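Glycoside hydrolase family 12 (Spirochaeta thermophila, PDB 5LU3) carries a C-terminal family 64 carbohydrate-binding module, the part described here, which binds calcium; the whole protein is probably a cellulase that degrades polysaccharides. Local coordinates at residues 48-53 with 59-64. Numbering follows the deposited sequence. Where two conformers were deposited one is given.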
ATOM      1  N   ASN A  48      -3.433  -8.362  -5.579  0.58  9.39           N
ATOM      2  CA  ASN A  48      -2.091  -8.516  -6.071  0.58  9.64           C
ATOM      3  C   ASN A  48      -1.120  -8.490  -4.915  0.58  9.97           C
ATOM      4  O   ASN A  48      -1.214  -7.663  -4.002  0.58 10.27           O
ATOM      5  CB  ASN A  48      -1.780  -7.381  -7.022  0.58  9.61           C
ATOM      6  CG  ASN A  48      -2.751  -7.337  -8.151  0.58  9.96           C
ATOM      7  OD1 ASN A  48      -2.685  -8.159  -9.059  0.58 10.12           O
ATOM      8  ND2 ASN A  48      -3.660  -6.395  -8.106  0.58 10.23           N
ATOM      9  N   ASP A  49      -0.171  -9.399  -4.983  1.00 10.45           N
ATOM     10  CA  ASP A  49       0.844  -9.578  -3.935  1.00 10.82           C
ATOM     11  C   ASP A  49       2.022  -8.627  -4.139  1.00 10.78           C
ATOM     12  O   ASP A  49       2.765  -8.741  -5.123  1.00 13.22           O
ATOM     13  CB  ASP A  49       1.308 -11.025  -4.027  1.00 12.84           C
ATOM     14  CG  ASP A  49       2.422 -11.380  -3.130  1.00 14.56           C
ATOM     15  OD1 ASP A  49       2.808 -10.590  -2.258  1.00 15.86           O
ATOM     16  OD2 ASP A  49       2.879 -12.529  -3.297  1.00 17.10           O
ATOM     17  N   TYR A  50       2.186  -7.712  -3.173  1.00  9.83           N
ATOM     18  CA  TYR A  50       3.327  -6.795  -3.115  1.00 10.93           C
ATOM     19  C   TYR A  50       4.061  -6.900  -1.801  1.00 11.56           C
ATOM     20  O   TYR A  50       4.719  -5.968  -1.374  1.00 13.05           O
ATOM     21  CB  TYR A  50       2.882  -5.357  -3.390  1.00 12.57           C
ATOM     22  CG  TYR A  50       2.100  -5.183  -4.684  1.00 12.06           C
ATOM     23  CD1 TYR A  50       2.709  -5.307  -5.903  1.00 15.13           C
ATOM     24  CD2 TYR A  50       0.736  -4.897  -4.655  1.00 12.13           C
ATOM     25  CE1 TYR A  50       1.997  -5.211  -7.076  1.00 15.45           C
ATOM     26  CE2 TYR A  50       0.040  -4.747  -5.815  1.00 14.24           C
ATOM     27  CZ  TYR A  50       0.668  -4.888  -7.027  1.00 13.43           C
ATOM     28  OH  TYR A  50      -0.058  -4.762  -8.191  1.00 16.15           O
ATOM     29  N   THR A  51       4.011  -8.075  -1.190  1.00 11.06           N
ATOM     30  CA  THR A  51       4.549  -8.205   0.162  1.00 10.89           C
ATOM     31  C   THR A  51       6.065  -7.986   0.136  1.00 10.99           C
ATOM     32  O   THR A  51       6.780  -8.761  -0.477  1.00 12.75           O
ATOM     33  CB  THR A  51       4.282  -9.607   0.725  1.00 11.93           C
ATOM     34  OG1 THR A  51       2.873  -9.866   0.626  1.00 12.22           O
ATOM     35  CG2 THR A  51       4.704  -9.691   2.201  1.00 13.34           C
ATOM     36  N   ASN A  52       6.546  -6.948   0.830  1.00 11.08           N
ATOM     37  CA  ASN A  52       7.956  -6.626   0.949  1.00 11.97           C
ATOM     38  C   ASN A  52       8.632  -6.324  -0.393  1.00 12.10           C
ATOM     39  O   ASN A  52       9.841  -6.563  -0.549  1.00 15.89           O
ATOM     40  CB  ASN A  52       8.699  -7.738   1.705  1.00 11.56           C
ATOM     41  CG  ASN A  52       8.136  -7.986   3.085  1.00 12.74           C
ATOM     42  OD1 ASN A  52       7.727  -7.061   3.767  1.00 11.64           O
ATOM     43  ND2 ASN A  52       8.086  -9.240   3.490  1.00 13.67           N
ATOM     44  N   ARG A  53       7.867  -5.747  -1.322  1.00 12.16           N
ATOM     45  CA  ARG A  53       8.360  -5.419  -2.654  1.00 12.24           C
ATOM     46  C   ARG A  53       8.032  -3.975  -2.991  1.00 11.28           C
ATOM     47  O   ARG A  53       6.981  -3.468  -2.650  1.00 13.75           O
ATOM     48  CB  ARG A  53       7.741  -6.345  -3.701  1.00 15.12           C
ATOM     49  CG  ARG A  53       8.118  -7.795  -3.496  1.00 16.80           C
ATOM     50  CD  ARG A  53       7.447  -8.730  -4.493  1.00 19.07           C
ATOM     51  NE  ARG A  53       7.836 -10.105  -4.212  1.00 19.72           N
ATOM     52  CZ  ARG A  53       8.830 -10.784  -4.783  1.00 19.34           C
ATOM     53  NH1 ARG A  53       9.538 -10.293  -5.791  1.00 24.73           N
ATOM     54  NH2 ARG A  53       9.065 -12.026  -4.383  1.00 20.26           N
ATOM     55  N   GLN A  59       1.688   1.058 -11.353  1.00  9.93           N
ATOM     56  CA  GLN A  59       1.748  -0.373 -11.719  1.00  9.81           C
ATOM     57  C   GLN A  59       0.636  -1.218 -11.079  1.00 10.22           C
ATOM     58  O   GLN A  59       0.414  -2.339 -11.496  1.00 13.24           O
ATOM     59  CB  GLN A  59       3.090  -0.967 -11.316  1.00  9.54           C
ATOM     60  CG  GLN A  59       4.269  -0.352 -12.041  1.00  8.46           C
ATOM     61  CD  GLN A  59       5.576  -1.023 -11.648  1.00  8.59           C
ATOM     62  OE1 GLN A  59       6.086  -0.792 -10.541  1.00 10.16           O
ATOM     63  NE2 GLN A  59       6.096  -1.867 -12.506  1.00  8.43           N
ATOM     64  N   VAL A  60      -0.042  -0.654 -10.077  1.00  9.18           N
ATOM     65  CA  VAL A  60      -1.043  -1.374  -9.299  1.00  9.65           C
ATOM     66  C   VAL A  60      -2.414  -1.079  -9.887  1.00  9.33           C
ATOM     67  O   VAL A  60      -2.897   0.071  -9.812  1.00  9.77           O
ATOM     68  CB  VAL A  60      -1.011  -0.980  -7.810  1.00 10.03           C
ATOM     69  CG1 VAL A  60      -1.983  -1.847  -7.040  1.00 10.59           C
ATOM     70  CG2 VAL A  60       0.398  -1.101  -7.236  1.00 11.00           C
ATOM     71  N   PRO A  61      -3.073  -2.098 -10.462  1.00  9.85           N
ATOM     72  CA  PRO A  61      -4.390  -1.821 -11.028  1.00  9.62           C
ATOM     73  C   PRO A  61      -5.397  -1.413  -9.977  1.00  9.64           C
ATOM     74  O   PRO A  61      -5.429  -2.011  -8.891  1.00 10.25           O
ATOM     75  CB  PRO A  61      -4.786  -3.160 -11.658  1.00 11.33           C
ATOM     76  CG  PRO A  61      -3.507  -3.948 -11.801  1.00 12.93           C
ATOM     77  CD  PRO A  61      -2.670  -3.503 -10.653  1.00 10.94           C
ATOM     78  N   PRO A  62      -6.211  -0.388 -10.274  1.00 10.34           N
ATOM     79  CA  PRO A  62      -7.306  -0.080  -9.375  1.00 10.58           C
ATOM     80  C   PRO A  62      -8.374  -1.169  -9.455  1.00 10.43           C
ATOM     81  O   PRO A  62      -8.391  -1.982 -10.370  1.00 12.25           O
ATOM     82  CB  PRO A  62      -7.873   1.233  -9.955  1.00 11.95           C
ATOM     83  CG  PRO A  62      -7.580   1.142 -11.399  1.00 13.68           C
ATOM     84  CD  PRO A  62      -6.231   0.463 -11.481  1.00 12.05           C
ATOM     85  N   ALA A  63      -9.291  -1.148  -8.514  1.00  9.75           N
ATOM     86  CA  ALA A  63     -10.504  -1.940  -8.625  1.00  9.94           C
ATOM     87  C   ALA A  63     -11.452  -1.223  -9.577  1.00 10.41           C
ATOM     88  O   ALA A  63     -11.220  -0.092 -10.004  1.00 11.29           O
ATOM     89  CB  ALA A  63     -11.132  -2.127  -7.259  1.00 10.35           C
ATOM     90  N   SER A  64     -12.565  -1.879  -9.890  1.00 10.73           N
ATOM     91  CA  SER A  64     -13.468  -1.335 -10.905  1.00 11.25           C
ATOM     92  C   SER A  64     -14.262  -0.123 -10.438  1.00 12.24           C
ATOM     93  O   SER A  64     -14.952   0.496 -11.242  1.00 14.30           O
ATOM     94  CB  SER A  64     -14.366  -2.425 -11.462  1.00 13.30           C
ATOM     95  OG  SER A  64     -15.310  -2.867 -10.514  1.00 13.49           O
TER
HETATM   96  O   HOH W   1       1.507  -4.690 -10.463  1.00 40.97           O
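The ring of Y50 meets V60 obliquely, and a water lies in the ring plane at its hydroxyl edge. Both methyls of V60 touch the ring: CG1 lies 3.7 Å from CE2 of Y50, and CG2 of V60 lies 3.8 Å from CZ of Y50. This is packing within the beta-sandwich of the carbohydrate-binding module. It joins the end of edge strand 48-49 to the loop that runs from strand 55-56 to strand 68-74. I45 and V55 touch both Y50 and V60, tying the pair to a strand of each sheet.

The Y50 hydroxyl makes no direct hydrogen bond to the loop. The water bridges it instead, 2.8 Å from Y50 OH and donating to Q59 O, also at 2.8 Å. CD of P61 sits 3.8 Å from Y50 OH. The ring reaches the loop with CG anti to its own carbonyl carbon (chi1 -53°). A leucine in place of Y50 would probably leave the water without its hydroxyl mate and open a gap beside the V60 methyls.

In one of its two conformers, N48 adds a loose and uncertain touch, its ND2 lying 4.0 Å from CD of P61. In that conformer ND2 donates to I45 O.

Beyond Y50 the chain turns back in a type II turn from Y50 to R53. An Asx turn from D49 to T51 overlaps its start. D49 OD1 takes two donors from opposite faces of its carboxylate plane: T51 OG1, and T51 N at 3.0 Å with a nearly straight N-H...O angle of 170°.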